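Local coordinates for protein ancestral D-type dye decolorizing peroxidase (Geotrichum candidum, PDB 7ANV) that probably uses hydrogen peroxide and its bound haem to oxidise dyes and related substrates, as a D-type dye-decolorizing peroxidase, at residues A110-L115 with F127-D132; E361-I366 with I401-Q406. All blocks are in the same frame, centred on the assembly; numbering follows the deposited sequence.

From the N terminus, contact 1 comes first: helix 108-115 is met again, after a short connection, partly not modelled, with no helix or strand in its modelled part, by the loop 127-132 that leads into helix 133-137, so it closes a local loop. Contact 2 follows much later; it encloses 34 residues, including helix 378-383, most of strand 366-372 and all of 391-398, and ties the lead-in to strand 366-372 to the start of helix 405-413. The two are in series, and neither nests in nor crosses the other. With centres about 20 Å apart, they nevertheless meet: Asp111 OD2 lies 2.8 Å from Gln406 NE2, a probable hydrogen bond, and Leu115 CD2 packs on Phe405 CE2.

Contact 1. Residues A110-L115 with F127-D132; sequences ADAQNL and FVPDWD
Stacking and apolar packing join Gln113 and Ala112 of helix 108-115 to Phe127, Pro129 and Trp131 in the loop before helix 133-137, within the N-terminal ferredoxin-like (dimeric alpha+beta barrel) half of the peroxidase. No hydrogen bond spans the two segments, which bury 245 Å² between them. Gln113 lies along one face of the Phe127 ring. Its CB makes a CH-pi contact 3.8 Å from the ring centroid and 14° off the normal. With CG anti to the backbone N (chi1 -178°) and the chain extended beyond it, CB sits over the ring centre and the amide over the CB-bearing end of the ring, Gln113 OE1 3.6 Å from Phe127 CB and the two planes 18° apart. Ala112 points its methyl into the loop, where Phe127 offers a ring edge (Ala112 CB to Phe127 CE1, 4.2 Å). Pro129 CG in turn lies 3.6 Å above the Trp131 ring plane, toward its rim, so proline and indole pack together beside the helix. The indole is also fixed from its polar side, since Trp131 NE1 is hydrogen-bonded to Asp117 OD2. The methyl rests in the angle between proline and indole, Ala112 CB being 3.8 Å from Pro129 CB and 3.7 Å from Trp131 CZ2.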
loop_
_atom_site.group_PDB
_atom_site.type_symbol
_atom_site.label_atom_id
_atom_site.label_comp_id
_atom_site.label_asym_id
_atom_site.label_seq_id
_atom_site.Cartn_x
_atom_site.Cartn_y
_atom_site.Cartn_z
ATOM N N ALA A 110 11.532 -6.312 13.352
ATOM C CA ALA A 110 11.655 -7.752 13.622
ATOM C C ALA A 110 11.232 -8.582 12.388
ATOM O O ALA A 110 11.645 -9.757 12.261
ATOM C CB ALA A 110 10.819 -8.080 14.837
ATOM N N ASP A 111 10.367 -8.040 11.538
ATOM C CA ASP A 111 9.809 -8.770 10.373
ATOM C C ASP A 111 10.646 -8.487 9.116
ATOM O O ASP A 111 10.454 -9.183 8.085
ATOM C CB ASP A 111 8.369 -8.319 10.132
ATOM C CG ASP A 111 7.507 -9.257 9.309
ATOM O OD1 ASP A 111 7.746 -10.510 9.322
ATOM O OD2 ASP A 111 6.573 -8.744 8.714
ATOM N N ALA A 112 11.553 -7.522 9.145
ATOM C CA ALA A 112 12.272 -7.097 7.913
ATOM C C ALA A 112 12.945 -8.278 7.198
ATOM O O ALA A 112 12.916 -8.326 5.958
ATOM C CB ALA A 112 13.275 -6.028 8.232
ATOM N N GLN A 113 13.614 -9.164 7.936
ATOM C CA GLN A 113 14.371 -10.263 7.297
ATOM C C GLN A 113 13.391 -11.113 6.478
ATOM O O GLN A 113 13.659 -11.382 5.321
ATOM C CB GLN A 113 15.128 -11.108 8.326
ATOM C CG GLN A 113 15.958 -12.214 7.678
ATOM C CD GLN A 113 17.021 -12.785 8.593
ATOM O OE1 GLN A 113 16.887 -12.783 9.810
ATOM N NE2 GLN A 113 18.108 -13.231 8.006
ATOM N N ASN A 114 12.260 -11.486 7.064
ATOM C CA ASN A 114 11.277 -12.403 6.441
ATOM C C ASN A 114 10.543 -11.675 5.313
ATOM O O ASN A 114 10.158 -12.340 4.342
ATOM C CB ASN A 114 10.359 -13.004 7.502
ATOM C CG ASN A 114 10.945 -14.229 8.176
ATOM O OD1 ASN A 114 11.828 -14.887 7.639
ATOM N ND2 ASN A 114 10.481 -14.534 9.372
ATOM N N LEU A 115 10.376 -10.355 5.401
ATOM C CA LEU A 115 9.781 -9.566 4.303
ATOM C C LEU A 115 10.737 -9.606 3.111
ATOM O O LEU A 115 10.287 -9.271 2.012
ATOM C CB LEU A 115 9.517 -8.125 4.732
ATOM C CG LEU A 115 8.408 -7.932 5.754
ATOM C CD1 LEU A 115 8.456 -6.502 6.315
ATOM C CD2 LEU A 115 7.062 -8.246 5.134
ATOM N N PHE A 127 21.072 -9.922 12.075
ATOM C CA PHE A 127 20.415 -9.258 10.905
ATOM C C PHE A 127 19.858 -7.870 11.263
ATOM O O PHE A 127 18.909 -7.755 12.085
ATOM C CB PHE A 127 19.294 -10.102 10.280
ATOM C CG PHE A 127 18.646 -9.437 9.084
ATOM C CD1 PHE A 127 17.632 -8.505 9.242
ATOM C CD2 PHE A 127 19.086 -9.709 7.791
ATOM C CE1 PHE A 127 17.058 -7.870 8.142
ATOM C CE2 PHE A 127 18.537 -9.058 6.697
ATOM C CZ PHE A 127 17.518 -8.140 6.873
ATOM N N VAL A 128 20.339 -6.854 10.541
ATOM C CA VAL A 128 19.836 -5.452 10.603
ATOM C C VAL A 128 19.511 -5.015 9.182
ATOM O O VAL A 128 20.351 -5.127 8.295
ATOM C CB VAL A 128 20.861 -4.510 11.244
ATOM C CG1 VAL A 128 20.242 -3.155 11.530
ATOM C CG2 VAL A 128 21.449 -5.112 12.508
ATOM N N PRO A 129 18.277 -4.557 8.909
ATOM C CA PRO A 129 17.901 -4.172 7.553
ATOM C C PRO A 129 18.575 -2.861 7.176
ATOM O O PRO A 129 18.860 -2.088 8.089
ATOM C CB PRO A 129 16.397 -3.986 7.638
ATOM C CG PRO A 129 16.163 -3.569 9.072
ATOM C CD PRO A 129 17.167 -4.395 9.856
ATOM N N ASP A 130 18.731 -2.602 5.880
ATOM C CA ASP A 130 19.346 -1.343 5.377
ATOM C C ASP A 130 18.298 -0.219 5.382
ATOM O O ASP A 130 18.098 0.435 4.330
ATOM C CB ASP A 130 19.936 -1.522 3.977
ATOM C CG ASP A 130 21.074 -2.517 3.913
ATOM O OD1 ASP A 130 21.701 -2.780 4.973
ATOM O OD2 ASP A 130 21.317 -3.033 2.800
ATOM N N TRP A 131 17.671 0.027 6.530
ATOM C CA TRP A 131 16.591 1.039 6.686
ATOM C C TRP A 131 17.155 2.441 6.939
ATOM O O TRP A 131 18.353 2.547 7.346
ATOM C CB TRP A 131 15.707 0.613 7.844
ATOM C CG TRP A 131 14.732 -0.460 7.503
ATOM C CD1 TRP A 131 14.648 -1.187 6.346
ATOM C CD2 TRP A 131 13.666 -0.918 8.348
ATOM N NE1 TRP A 131 13.633 -2.093 6.439
ATOM C CE2 TRP A 131 12.999 -1.933 7.636
ATOM C CE3 TRP A 131 13.210 -0.568 9.619
ATOM C CZ2 TRP A 131 11.881 -2.574 8.159
ATOM C CZ3 TRP A 131 12.116 -1.209 10.142
ATOM C CH2 TRP A 131 11.472 -2.205 9.418
ATOM N N ASP A 132 16.332 3.484 6.768
ATOM C CA ASP A 132 16.680 4.846 7.249
ATOM C C ASP A 132 16.846 4.736 8.764
ATOM O O ASP A 132 16.084 4.012 9.415
ATOM C CB ASP A 132 15.647 5.919 6.869
ATOM C CG ASP A 132 15.494 6.147 5.367
ATOM O OD1 ASP A 132 16.433 5.782 4.624
ATOM O OD2 ASP A 132 14.469 6.719 4.958
#

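Contact 2. Residues E361-I366 with I401-Q406. With HEM (protoporphyrin IX containing Fe), chain B.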
loop_
_atom_site.group_PDB
_atom_site.type_symbol
_atom_site.label_atom_id
_atom_site.label_comp_id
_atom_site.label_asym_id
_atom_site.label_seq_id
_atom_site.Cartn_x
_atom_site.Cartn_y
_atom_site.Cartn_z
ATOM N N GLU A 361 -11.499 -13.467 0.609
ATOM C CA GLU A 361 -11.802 -12.127 1.163
ATOM C C GLU A 361 -10.741 -11.832 2.227
ATOM O O GLU A 361 -10.410 -10.668 2.382
ATOM C CB GLU A 361 -13.238 -12.014 1.714
ATOM C CG GLU A 361 -13.443 -12.573 3.121
ATOM C CD GLU A 361 -14.729 -12.210 3.840
ATOM O OE1 GLU A 361 -14.942 -12.719 5.014
ATOM O OE2 GLU A 361 -15.510 -11.447 3.272
ATOM N N SER A 362 -10.156 -12.829 2.899
ATOM C CA SER A 362 -9.345 -12.525 4.122
ATOM C C SER A 362 -8.011 -11.873 3.753
ATOM O O SER A 362 -7.326 -11.368 4.670
ATOM C CB SER A 362 -9.120 -13.742 4.979
ATOM O OG SER A 362 -8.415 -14.718 4.243
ATOM N N ARG A 363 -7.590 -11.972 2.480
ATOM C CA ARG A 363 -6.279 -11.508 2.010
ATOM C C ARG A 363 -6.380 -10.079 1.480
ATOM O O ARG A 363 -5.350 -9.566 0.980
ATOM C CB ARG A 363 -5.723 -12.395 0.892
ATOM C CG ARG A 363 -5.743 -13.877 1.194
ATOM C CD ARG A 363 -5.044 -14.136 2.477
ATOM N NE ARG A 363 -4.884 -15.572 2.669
ATOM C CZ ARG A 363 -4.458 -16.090 3.809
ATOM N NH1 ARG A 363 -4.141 -15.282 4.802
ATOM N NH2 ARG A 363 -4.358 -17.402 3.960
ATOM N N ARG A 364 -7.548 -9.445 1.523
ATOM C CA ARG A 364 -7.718 -8.131 0.874
ATOM C C ARG A 364 -7.225 -7.016 1.802
ATOM O O ARG A 364 -7.385 -7.137 3.027
ATOM C CB ARG A 364 -9.174 -7.913 0.466
ATOM C CG ARG A 364 -9.698 -8.961 -0.514
ATOM C CD ARG A 364 -8.885 -9.022 -1.784
ATOM N NE ARG A 364 -8.837 -7.775 -2.516
ATOM C CZ ARG A 364 -9.789 -7.339 -3.347
ATOM N NH1 ARG A 364 -10.892 -8.052 -3.546
ATOM N NH2 ARG A 364 -9.672 -6.163 -3.933
ATOM N N ILE A 365 -6.645 -5.994 1.195
ATOM C CA ILE A 365 -6.175 -4.770 1.907
ATOM C C ILE A 365 -6.761 -3.535 1.236
ATOM O O ILE A 365 -7.094 -3.565 0.026
ATOM C CB ILE A 365 -4.641 -4.728 1.958
ATOM C CG1 ILE A 365 -4.015 -4.648 0.573
ATOM C CG2 ILE A 365 -4.138 -5.915 2.777
ATOM C CD1 ILE A 365 -2.528 -4.413 0.577
ATOM N N ILE A 366 -6.891 -2.476 2.020
ATOM C CA ILE A 366 -7.187 -1.117 1.510
ATOM C C ILE A 366 -5.886 -0.325 1.457
ATOM O O ILE A 366 -5.189 -0.259 2.485
ATOM C CB ILE A 366 -8.237 -0.453 2.415
ATOM C CG1 ILE A 366 -9.595 -1.076 2.141
ATOM C CG2 ILE A 366 -8.248 1.051 2.223
ATOM C CD1 ILE A 366 -10.681 -0.508 2.997
ATOM N N ILE A 401 -2.805 -8.199 10.175
ATOM C CA ILE A 401 -1.578 -7.912 9.374
ATOM C C ILE A 401 -1.078 -9.227 8.761
ATOM O O ILE A 401 -0.646 -9.231 7.584
ATOM C CB ILE A 401 -0.518 -7.201 10.235
ATOM C CG1 ILE A 401 -0.953 -5.783 10.633
ATOM C CG2 ILE A 401 0.816 -7.152 9.501
ATOM C CD1 ILE A 401 0.027 -5.112 11.496
ATOM N N GLU A 402 -1.198 -10.332 9.507
ATOM C CA GLU A 402 -0.715 -11.666 9.042
ATOM C C GLU A 402 -1.471 -12.104 7.804
ATOM O O GLU A 402 -0.896 -12.747 6.935
ATOM C CB GLU A 402 -0.910 -12.698 10.153
ATOM C CG GLU A 402 0.146 -12.502 11.223
ATOM C CD GLU A 402 -0.118 -11.579 12.405
ATOM O OE1 GLU A 402 0.614 -11.760 13.440
ATOM O OE2 GLU A 402 -1.006 -10.688 12.311
ATOM N N ASN A 403 -2.741 -11.768 7.725
ATOM C CA ASN A 403 -3.613 -12.234 6.627
ATOM C C ASN A 403 -3.492 -11.337 5.400
ATOM O O ASN A 403 -3.765 -11.827 4.287
ATOM C CB ASN A 403 -5.082 -12.276 7.044
ATOM C CG ASN A 403 -5.404 -13.411 7.977
ATOM O OD1 ASN A 403 -4.594 -14.313 8.146
ATOM N ND2 ASN A 403 -6.580 -13.376 8.590
ATOM N N GLY A 404 -3.182 -10.054 5.613
ATOM C CA GLY A 404 -3.112 -9.016 4.576
ATOM C C GLY A 404 -1.709 -8.742 4.116
ATOM O O GLY A 404 -1.119 -9.622 3.430
ATOM N N PHE A 405 -1.178 -7.573 4.458
ATOM C CA PHE A 405 0.155 -7.116 4.013
ATOM C C PHE A 405 1.177 -8.272 4.077
ATOM O O PHE A 405 1.886 -8.509 3.095
ATOM C CB PHE A 405 0.660 -5.948 4.852
ATOM C CG PHE A 405 2.097 -5.641 4.568
ATOM C CD1 PHE A 405 2.475 -5.038 3.389
ATOM C CD2 PHE A 405 3.084 -6.001 5.457
ATOM C CE1 PHE A 405 3.802 -4.766 3.121
ATOM C CE2 PHE A 405 4.404 -5.695 5.204
ATOM C CZ PHE A 405 4.776 -5.109 4.018
ATOM N N GLN A 406 1.328 -8.924 5.221
ATOM C CA GLN A 406 2.423 -9.926 5.384
ATOM C C GLN A 406 2.229 -11.105 4.419
ATOM O O GLN A 406 3.222 -11.630 3.884
ATOM C CB GLN A 406 2.493 -10.477 6.792
ATOM C CG GLN A 406 3.159 -9.548 7.793
ATOM C CD GLN A 406 3.219 -10.211 9.146
ATOM O OE1 GLN A 406 2.244 -10.781 9.615
ATOM N NE2 GLN A 406 4.381 -10.200 9.781
HETATM C CHA HEM B . -1.940 -2.455 -7.211
HETATM C CHB HEM B . 2.277 -0.185 -7.940
HETATM C CHC HEM B . 3.839 -1.775 -3.571
HETATM C CHD HEM B . -0.246 -4.342 -3.104
HETATM C C1A HEM B . -0.926 -1.695 -7.765
HETATM C C2A HEM B . -1.008 -1.025 -9.010
HETATM C C3A HEM B . 0.178 -0.400 -9.231
HETATM C C4A HEM B . 0.998 -0.656 -8.097
HETATM C CMA HEM B . 0.558 0.462 -10.424
HETATM C CAA HEM B . -2.179 -1.059 -9.986
HETATM C CBA HEM B . -3.345 -0.150 -9.638
HETATM C CGA HEM B . -4.533 -0.864 -9.060
HETATM O O1A HEM B . -4.944 -1.982 -9.421
HETATM O O2A HEM B . -5.143 -0.294 -8.212
HETATM C C1B HEM B . 3.060 -0.431 -6.795
HETATM C C2B HEM B . 4.361 0.130 -6.590
HETATM C C3B HEM B . 4.806 -0.283 -5.369
HETATM C C4B HEM B . 3.723 -1.136 -4.806
HETATM C CMB HEM B . 5.117 1.013 -7.544
HETATM C CAB HEM B . 6.054 0.030 -4.633
HETATM C CBB HEM B . 6.831 1.121 -4.845
HETATM C C1C HEM B . 2.867 -2.649 -3.059
HETATM C C2C HEM B . 2.967 -3.403 -1.880
HETATM C C3C HEM B . 1.808 -4.153 -1.783
HETATM C C4C HEM B . 1.002 -3.830 -2.908
HETATM C CMC HEM B . 4.145 -3.378 -0.916
HETATM C CAC HEM B . 1.379 -5.130 -0.780
HETATM C CBC HEM B . 2.233 -5.790 -0.010
HETATM C C1D HEM B . -1.047 -3.961 -4.181
HETATM C C2D HEM B . -2.425 -4.469 -4.287
HETATM C C3D HEM B . -2.882 -3.951 -5.447
HETATM C C4D HEM B . -1.787 -3.139 -6.024
HETATM C CMD HEM B . -3.222 -5.371 -3.350
HETATM C CAD HEM B . -4.261 -4.154 -6.038
HETATM C CBD HEM B . -4.385 -5.464 -6.835
HETATM C CGD HEM B . -5.795 -5.702 -7.288
HETATM O O1D HEM B . -5.939 -6.036 -8.491
HETATM O O2D HEM B . -6.769 -5.622 -6.496
HETATM N NA HEM B . 0.319 -1.455 -7.198
HETATM N NB HEM B . 2.724 -1.149 -5.713
HETATM N NC HEM B . 1.688 -2.948 -3.707
HETATM N ND HEM B . -0.675 -3.205 -5.242
HETATM FE FE HEM B . 0.976 -2.249 -5.515
HETATM O O HOH W 1 -8.254 -11.192 7.448
#
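Asn403 and Gly404, in the turn that starts helix 405-413, pack against the loop 361-366 without a direct hydrogen bond; the contact forms part of the haem pocket wall, to which Arg364 and Phe405 belong. Ahead of them, Ile401 accepts a weak backbone bond from Gly404 N, which helps close the turn. Asn403 meets a type I beta turn, Glu361 to Arg364. Its CB lies 3.4 Å from Ser362 O, and a water bridges the same carbonyl to the amide: it donates to Ser362 O at 2.9 Å and accepts from Asn403 ND2 at 3.0 Å. The backbone oxygen of Asn403 faces Arg363, whose CA-H points almost straight at it (CA to O 3.4 Å, 166° at H). Bent at chi2, the arginine brings CD to 3.2 Å from Asn403 O; Arg363 NH1 comes obliquely to 3.5 Å from Asn403 OD1 without hydrogen-bonding, guanidinium and amide planes 81° apart, and the guanidinium makes a cation-pi contact with Phe407. Gly404 is the N-cap residue, and its CA receives Ile365 CG2 at 3.7 Å. Phe405 opens the helix; its CB points away from the loop, and chi1 170° sets the ring against the haem vinyl, Phe405 CD1 to CBC 3.5 Å. Gln406 continues the helix, its N bonded to Ile401 O. The contact thus joins the lead-in to edge strand 366-372 to the start of helix 405-413, next to inner strand 391-398, where Ile365 packs on Cys396 and Gln398 and Gln398 OE1 accepts from Phe405 N; the helix also reaches strand 466-476 through Tyr473.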